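Plasmodesmata-located protein 8 (Arabidopsis thaliana, PDB 6GRF) probably modulates cell-to-cell trafficking through plasmodesmata, as a membrane protein with a tandem DUF26 ectodomain on its extracellular side. Local coordinates at residues 142-154 with 179-191. Residues are numbered along the deposited sequence; the frame is centred on the assembly and turned at random.
Sequences RDDVLSDLESTQL and CTACLAESVGKLK
Leu146 and Val187 meet where helix 142-149 runs nearly antiparallel to helix 179-191, the axes at 159° and 9.7 Å apart at their closest. The backbones draw together toward the type I beta turn Leu149–Thr152, from 6.2 Å between the CA atoms of Leu146 and Val187 to 5.3 Å between those of Glu150 and Leu183.

The side chains of Leu146 and Val187 pass flank to flank, pointing opposite ways, with Leu146 CB 3.8 Å from Val187 CG1, while Leu146 CD2 turns to Leu190 CD1. At one end Lys191, bent at its last torsion (chi4 -82°), brings NZ 2.7 Å from Asp143 OD1 in a salt bridge; a water accepting from NZ and donating to Asp143 O adds a second link. Glu150 stretches out roughly perpendicular to Val187, laying CG against Val187 CG2 and OE2 against Val187 CG1, and a second water donates to both its OE2 and Ala184 O. At the end of the turn, Leu183 CD1 presses on Thr152 CB at 3.4 Å, a tight fit. A chi1 of -53° swings Thr152 OG1 back toward Leu149 O, to which it donates at 2.6 Å; Thr152 N bonds to the same oxygen, so Leu149 O is held by two donors of one residue. Beyond it, Gln153 O lies against Cys179 CB.

This is the helix pair of the second DUF26 domain, packed on its five-stranded antiparallel sheet. Leu149 and Leu183 both touch Ala168 of strand 164-170, Leu190 rests on strands 199-204 and 207-213, and disulfides Cys170–Cys179 and Cys182–Cys207 tie helix 176-193 to the sheet.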
ATOM      1  N   ARG A 142      17.289 -11.439  -9.990  1.00 31.61           N
ATOM      2  CA  ARG A 142      16.480 -10.332  -9.539  1.00 31.44           C
ATOM      3  C   ARG A 142      15.724  -9.741 -10.733  1.00 30.73           C
ATOM      4  O   ARG A 142      14.532  -9.528 -10.644  1.00 29.44           O
ATOM      5  CB  ARG A 142      17.349  -9.273  -8.856  1.00 32.13           C
ATOM      6  CG  ARG A 142      16.550  -8.139  -8.227  1.00 31.86           C
ATOM      7  CD  ARG A 142      17.018  -6.793  -8.745  1.00 32.96           C
ATOM      8  NE  ARG A 142      18.029  -6.216  -7.891  1.00 34.32           N
ATOM      9  CZ  ARG A 142      18.742  -5.135  -8.166  1.00 35.61           C
ATOM     10  NH1 ARG A 142      19.215  -4.915  -9.380  1.00 35.21           N
ATOM     11  NH2 ARG A 142      18.977  -4.276  -7.192  1.00 37.29           N
ATOM     12  N   ASP A 143      16.438  -9.467 -11.829  1.00 31.41           N
ATOM     13  CA  ASP A 143      15.839  -8.965 -13.054  1.00 32.94           C
ATOM     14  C   ASP A 143      14.685  -9.868 -13.507  1.00 32.43           C
ATOM     15  O   ASP A 143      13.621  -9.359 -13.838  1.00 32.06           O
ATOM     16  CB  ASP A 143      16.862  -8.794 -14.176  1.00 34.96           C
ATOM     17  CG  ASP A 143      17.604  -7.470 -14.107  1.00 37.73           C
ATOM     18  OD1 ASP A 143      17.254  -6.645 -13.224  1.00 39.19           O
ATOM     19  OD2 ASP A 143      18.541  -7.274 -14.922  1.00 40.33           O
ATOM     20  N   ASP A 144      14.887 -11.192 -13.522  1.00 32.12           N
ATOM     21  CA  ASP A 144      13.816 -12.111 -13.939  1.00 32.41           C
ATOM     22  C   ASP A 144      12.607 -12.001 -12.989  1.00 30.29           C
ATOM     23  O   ASP A 144      11.466 -12.032 -13.426  1.00 29.88           O
ATOM     24  CB  ASP A 144      14.284 -13.566 -14.001  1.00 34.54           C
ATOM     25  CG  ASP A 144      15.417 -13.820 -14.978  1.00 37.07           C
ATOM     26  OD1 ASP A 144      15.480 -13.139 -16.016  1.00 38.73           O
ATOM     27  OD2 ASP A 144      16.222 -14.718 -14.694  1.00 41.47           O
ATOM     28  N   VAL A 145      12.864 -11.897 -11.687  1.00 28.77           N
ATOM     29  CA  VAL A 145      11.806 -11.825 -10.686  1.00 28.42           C
ATOM     30  C   VAL A 145      11.004 -10.524 -10.868  1.00 27.24           C
ATOM     31  O   VAL A 145       9.780 -10.563 -10.918  1.00 26.52           O
ATOM     32  CB  VAL A 145      12.394 -11.963  -9.270  1.00 28.77           C
ATOM     33  CG1 VAL A 145      11.487 -11.398  -8.194  1.00 28.93           C
ATOM     34  CG2 VAL A 145      12.729 -13.410  -8.973  1.00 29.81           C
ATOM     35  N   LEU A 146      11.709  -9.396 -10.990  1.00 27.06           N
ATOM     36  CA  LEU A 146      11.090  -8.076 -11.099  1.00 27.74           C
ATOM     37  C   LEU A 146      10.320  -7.970 -12.414  1.00 28.08           C
ATOM     38  O   LEU A 146       9.267  -7.344 -12.463  1.00 27.70           O
ATOM     39  CB  LEU A 146      12.163  -6.987 -10.995  1.00 28.09           C
ATOM     40  CG  LEU A 146      12.783  -6.798  -9.612  1.00 28.04           C
ATOM     41  CD1 LEU A 146      13.742  -5.627  -9.619  1.00 29.18           C
ATOM     42  CD2 LEU A 146      11.721  -6.600  -8.542  1.00 28.06           C
ATOM     43  N   SER A 147      10.831  -8.616 -13.464  1.00 28.97           N
ATOM     44  CA  SER A 147      10.156  -8.621 -14.745  1.00 29.90           C
ATOM     45  C   SER A 147       8.814  -9.371 -14.650  1.00 30.18           C
ATOM     46  O   SER A 147       7.818  -8.980 -15.272  1.00 30.98           O
ATOM     47  CB  SER A 147      11.027  -9.198 -15.814  1.00 30.73           C
ATOM     48  OG  SER A 147      10.249  -9.434 -16.973  1.00 31.56           O
ATOM     49  N   ASP A 148       8.796 -10.461 -13.886  1.00 30.09           N
ATOM     50  CA  ASP A 148       7.599 -11.258 -13.700  1.00 30.11           C
ATOM     51  C   ASP A 148       6.566 -10.483 -12.854  1.00 30.22           C
ATOM     52  O   ASP A 148       5.387 -10.519 -13.169  1.00 29.30           O
ATOM     53  CB  ASP A 148       7.950 -12.604 -13.074  1.00 30.46           C
ATOM     54  CG  ASP A 148       6.769 -13.547 -12.952  1.00 31.05           C
ATOM     55  OD1 ASP A 148       5.861 -13.482 -13.806  1.00 32.16           O
ATOM     56  OD2 ASP A 148       6.748 -14.308 -11.984  1.00 31.88           O
ATOM     57  N   LEU A 149       7.023  -9.803 -11.794  1.00 29.94           N
ATOM     58  CA  LEU A 149       6.170  -8.988 -10.899  1.00 30.25           C
ATOM     59  C   LEU A 149       5.423  -7.920 -11.715  1.00 31.83           C
ATOM     60  O   LEU A 149       4.215  -7.713 -11.517  1.00 30.23           O
ATOM     61  CB  LEU A 149       7.017  -8.325  -9.802  1.00 28.86           C
ATOM     62  CG  LEU A 149       7.643  -9.241  -8.747  1.00 28.69           C
ATOM     63  CD1 LEU A 149       8.277  -8.422  -7.630  1.00 28.82           C
ATOM     64  CD2 LEU A 149       6.655 -10.230  -8.155  1.00 28.28           C
ATOM     65  N   GLU A 150       6.160  -7.261 -12.615  1.00 33.60           N
ATOM     66  CA  GLU A 150       5.681  -6.195 -13.506  1.00 36.24           C
ATOM     67  C   GLU A 150       4.550  -6.663 -14.430  1.00 36.79           C
ATOM     68  O   GLU A 150       3.939  -5.831 -15.070  1.00 37.40           O
ATOM     69  CB  GLU A 150       6.791  -5.776 -14.466  1.00 39.61           C
ATOM     70  CG  GLU A 150       7.603  -4.584 -14.040  1.00 41.55           C
ATOM     71  CD  GLU A 150       8.649  -4.230 -15.085  1.00 44.34           C
ATOM     72  OE1 GLU A 150       9.009  -5.126 -15.867  1.00 47.06           O
ATOM     73  OE2 GLU A 150       9.098  -3.064 -15.128  1.00 48.16           O
ATOM     74  N   SER A 151       4.368  -7.986 -14.563  1.00 37.00           N
ATOM     75  CA  SER A 151       3.392  -8.609 -15.470  1.00 37.49           C
ATOM     76  C   SER A 151       1.992  -8.577 -14.843  1.00 36.99           C
ATOM     77  O   SER A 151       0.986  -8.749 -15.532  1.00 39.93           O
ATOM     78  CB  SER A 151       3.804 -10.035 -15.894  1.00 37.41           C
ATOM     79  OG  SER A 151       3.715 -11.026 -14.847  1.00 35.71           O
ATOM     80  N   THR A 152       1.941  -8.345 -13.533  1.00 34.61           N
ATOM     81  CA  THR A 152       0.716  -8.340 -12.779  1.00 33.11           C
ATOM     82  C   THR A 152      -0.250  -7.293 -13.358  1.00 33.19           C
ATOM     83  O   THR A 152       0.171  -6.187 -13.725  1.00 31.64           O
ATOM     84  CB  THR A 152       1.059  -8.104 -11.312  1.00 32.16           C
ATOM     85  OG1 THR A 152       2.045  -9.099 -11.033  1.00 33.16           O
ATOM     86  CG2 THR A 152      -0.132  -8.189 -10.384  1.00 32.03           C
ATOM     87  N   GLN A 153      -1.526  -7.687 -13.470  1.00 33.03           N
ATOM     88  CA  GLN A 153      -2.630  -6.827 -13.958  1.00 32.26           C
ATOM     89  C   GLN A 153      -3.671  -6.608 -12.848  1.00 31.80           C
ATOM     90  O   GLN A 153      -4.243  -5.526 -12.733  1.00 32.05           O
ATOM     91  CB  GLN A 153      -3.268  -7.455 -15.196  1.00 32.68           C
ATOM     92  CG  GLN A 153      -2.396  -7.363 -16.436  1.00 32.93           C
ATOM     93  CD  GLN A 153      -2.990  -8.058 -17.637  1.00 33.68           C
ATOM     94  OE1 GLN A 153      -4.168  -8.392 -17.688  1.00 34.19           O
ATOM     95  NE2 GLN A 153      -2.162  -8.293 -18.631  1.00 34.79           N
ATOM     96  N   LEU A 154      -3.919  -7.648 -12.049  1.00 31.61           N
ATOM     97  CA  LEU A 154      -4.859  -7.643 -10.920  1.00 31.45           C
ATOM     98  C   LEU A 154      -4.184  -8.314  -9.727  1.00 30.44           C
ATOM     99  O   LEU A 154      -3.481  -9.299  -9.890  1.00 31.67           O
ATOM    100  CB  LEU A 154      -6.111  -8.456 -11.254  1.00 32.71           C
ATOM    101  CG  LEU A 154      -6.903  -8.027 -12.478  1.00 34.39           C
ATOM    102  CD1 LEU A 154      -7.782  -9.167 -12.967  1.00 35.96           C
ATOM    103  CD2 LEU A 154      -7.730  -6.793 -12.167  1.00 34.38           C
ATOM    104  N   CYS A 179      -2.442  -0.700 -13.278  1.00 30.46           N
ATOM    105  CA  CYS A 179      -1.694  -1.586 -12.397  1.00 30.72           C
ATOM    106  C   CYS A 179      -0.326  -1.916 -13.019  1.00 30.27           C
ATOM    107  O   CYS A 179       0.694  -1.776 -12.349  1.00 29.45           O
ATOM    108  CB  CYS A 179      -2.484  -2.851 -12.085  1.00 31.70           C
ATOM    109  SG  CYS A 179      -1.520  -4.106 -11.203  1.00 33.01           S
ATOM    110  N   THR A 180      -0.315  -2.277 -14.311  1.00 30.72           N
ATOM    111  CA  THR A 180       0.934  -2.595 -15.044  1.00 31.08           C
ATOM    112  C   THR A 180       1.906  -1.404 -14.976  1.00 31.18           C
ATOM    113  O   THR A 180       3.074  -1.576 -14.673  1.00 29.55           O
ATOM    114  CB  THR A 180       0.646  -3.008 -16.497  1.00 31.98           C
ATOM    115  OG1 THR A 180      -0.192  -4.159 -16.453  1.00 32.38           O
ATOM    116  CG2 THR A 180       1.882  -3.333 -17.310  1.00 32.26           C
ATOM    117  N   ALA A 181       1.400  -0.194 -15.261  1.00 32.20           N
ATOM    118  CA  ALA A 181       2.199   1.043 -15.271  1.00 32.49           C
ATOM    119  C   ALA A 181       2.715   1.363 -13.861  1.00 31.92           C
ATOM    120  O   ALA A 181       3.854   1.797 -13.704  1.00 32.30           O
ATOM    121  CB  ALA A 181       1.369   2.181 -15.831  1.00 34.17           C
ATOM    122  N   CYS A 182       1.877   1.147 -12.839  1.00 30.69           N
ATOM    123  CA  CYS A 182       2.257   1.419 -11.474  1.00 30.59           C
ATOM    124  C   CYS A 182       3.418   0.496 -11.070  1.00 29.19           C
ATOM    125  O   CYS A 182       4.411   0.947 -10.506  1.00 27.70           O
ATOM    126  CB  CYS A 182       1.061   1.262 -10.540  1.00 31.60           C
ATOM    127  SG  CYS A 182       1.344   1.870  -8.854  1.00 34.46           S
ATOM    128  N   LEU A 183       3.282  -0.801 -11.362  1.00 27.99           N
ATOM    129  CA  LEU A 183       4.313  -1.786 -10.985  1.00 28.11           C
ATOM    130  C   LEU A 183       5.583  -1.557 -11.808  1.00 28.11           C
ATOM    131  O   LEU A 183       6.672  -1.692 -11.278  1.00 28.30           O
ATOM    132  CB  LEU A 183       3.774  -3.209 -11.159  1.00 27.41           C
ATOM    133  CG  LEU A 183       2.744  -3.616 -10.111  1.00 26.68           C
ATOM    134  CD1 LEU A 183       2.187  -4.995 -10.393  1.00 26.71           C
ATOM    135  CD2 LEU A 183       3.343  -3.553  -8.724  1.00 26.53           C
ATOM    136  N   ALA A 184       5.429  -1.166 -13.076  1.00 29.07           N
ATOM    137  CA  ALA A 184       6.576  -0.813 -13.927  1.00 30.92           C
ATOM    138  C   ALA A 184       7.395   0.291 -13.247  1.00 31.41           C
ATOM    139  O   ALA A 184       8.602   0.201 -13.174  1.00 31.65           O
ATOM    140  CB  ALA A 184       6.132  -0.391 -15.311  1.00 31.80           C
ATOM    141  N   GLU A 185       6.717   1.310 -12.713  1.00 31.68           N
ATOM    142  CA  GLU A 185       7.395   2.381 -12.007  1.00 32.96           C
ATOM    143  C   GLU A 185       8.042   1.858 -10.712  1.00 31.54           C
ATOM    144  O   GLU A 185       9.109   2.306 -10.356  1.00 31.35           O
ATOM    145  CB  GLU A 185       6.419   3.530 -11.730  1.00 34.97           C
ATOM    146  CG  GLU A 185       7.047   4.717 -11.008  1.00 37.20           C
ATOM    147  CD  GLU A 185       8.012   5.539 -11.842  1.00 40.07           C
ATOM    148  OE1 GLU A 185       8.135   5.254 -13.052  1.00 42.03           O
ATOM    149  OE2 GLU A 185       8.630   6.475 -11.280  1.00 43.64           O
ATOM    150  N   SER A 186       7.367   0.965  -9.981  1.00 30.67           N
ATOM    151  CA  SER A 186       7.912   0.375  -8.741  1.00 31.68           C
ATOM    152  C   SER A 186       9.271  -0.283  -8.991  1.00 32.10           C
ATOM    153  O   SER A 186      10.212  -0.096  -8.242  1.00 32.26           O
ATOM    154  CB  SER A 186       6.998  -0.663  -8.179  1.00 31.54           C
ATOM    155  OG  SER A 186       6.159  -0.094  -7.207  1.00 34.58           O
ATOM    156  N   VAL A 187       9.308  -1.101 -10.035  1.00 32.07           N
ATOM    157  CA  VAL A 187      10.448  -1.924 -10.358  1.00 33.03           C
ATOM    158  C   VAL A 187      11.595  -1.013 -10.792  1.00 33.61           C
ATOM    159  O   VAL A 187      12.745  -1.206 -10.366  1.00 34.30           O
ATOM    160  CB  VAL A 187      10.061  -2.967 -11.423  1.00 33.28           C
ATOM    161  CG1 VAL A 187      11.252  -3.491 -12.216  1.00 34.16           C
ATOM    162  CG2 VAL A 187       9.279  -4.100 -10.774  1.00 33.06           C
ATOM    163  N   GLY A 188      11.270  -0.025 -11.632  1.00 33.63           N
ATOM    164  CA  GLY A 188      12.224   1.004 -12.009  1.00 34.35           C
ATOM    165  C   GLY A 188      12.874   1.610 -10.778  1.00 34.71           C
ATOM    166  O   GLY A 188      14.078   1.813 -10.732  1.00 35.02           O
ATOM    167  N   LYS A 189      12.051   1.880  -9.761  1.00 34.37           N
ATOM    168  CA  LYS A 189      12.498   2.528  -8.547  1.00 35.31           C
ATOM    169  C   LYS A 189      13.377   1.581  -7.728  1.00 34.06           C
ATOM    170  O   LYS A 189      14.348   2.023  -7.136  1.00 34.71           O
ATOM    171  CB  LYS A 189      11.306   2.971  -7.698  1.00 35.90           C
ATOM    172  CG  LYS A 189      10.529   4.152  -8.245  1.00 37.88           C
ATOM    173  CD  LYS A 189      11.315   5.429  -8.244  1.00 40.70           C
ATOM    174  CE  LYS A 189      10.427   6.648  -8.353  1.00 42.71           C
ATOM    175  NZ  LYS A 189      11.252   7.868  -8.518  1.00 45.88           N
ATOM    176  N   LEU A 190      12.986   0.305  -7.654  1.00 32.43           N
ATOM    177  CA  LEU A 190      13.751  -0.696  -6.930  1.00 32.85           C
ATOM    178  C   LEU A 190      15.156  -0.731  -7.539  1.00 34.05           C
ATOM    179  O   LEU A 190      16.138  -0.674  -6.817  1.00 34.51           O
ATOM    180  CB  LEU A 190      13.059  -2.069  -6.979  1.00 31.32           C
ATOM    181  CG  LEU A 190      11.938  -2.288  -5.959  1.00 31.00           C
ATOM    182  CD1 LEU A 190      11.081  -3.493  -6.310  1.00 30.23           C
ATOM    183  CD2 LEU A 190      12.484  -2.430  -4.551  1.00 31.53           C
ATOM    184  N   LYS A 191      15.225  -0.722  -8.871  1.00 34.89           N
ATOM    185  CA  LYS A 191      16.496  -0.816  -9.575  1.00 37.07           C
ATOM    186  C   LYS A 191      17.320   0.452  -9.334  1.00 38.72           C
ATOM    187  O   LYS A 191      18.513   0.370  -9.128  1.00 39.09           O
ATOM    188  CB  LYS A 191      16.282  -1.047 -11.072  1.00 37.58           C
ATOM    189  CG  LYS A 191      15.776  -2.430 -11.460  1.00 37.40           C
ATOM    190  CD  LYS A 191      15.192  -2.449 -12.856  1.00 38.68           C
ATOM    191  CE  LYS A 191      14.391  -3.695 -13.167  1.00 39.10           C
ATOM    192  NZ  LYS A 191      15.263  -4.826 -13.570  1.00 40.59           N
TER
HETATM  193  O   HOH W   1      13.751  -6.583 -14.774  1.00 35.02           O
HETATM  194  O   HOH W   2      10.260  -0.782 -14.914  1.00 33.15           O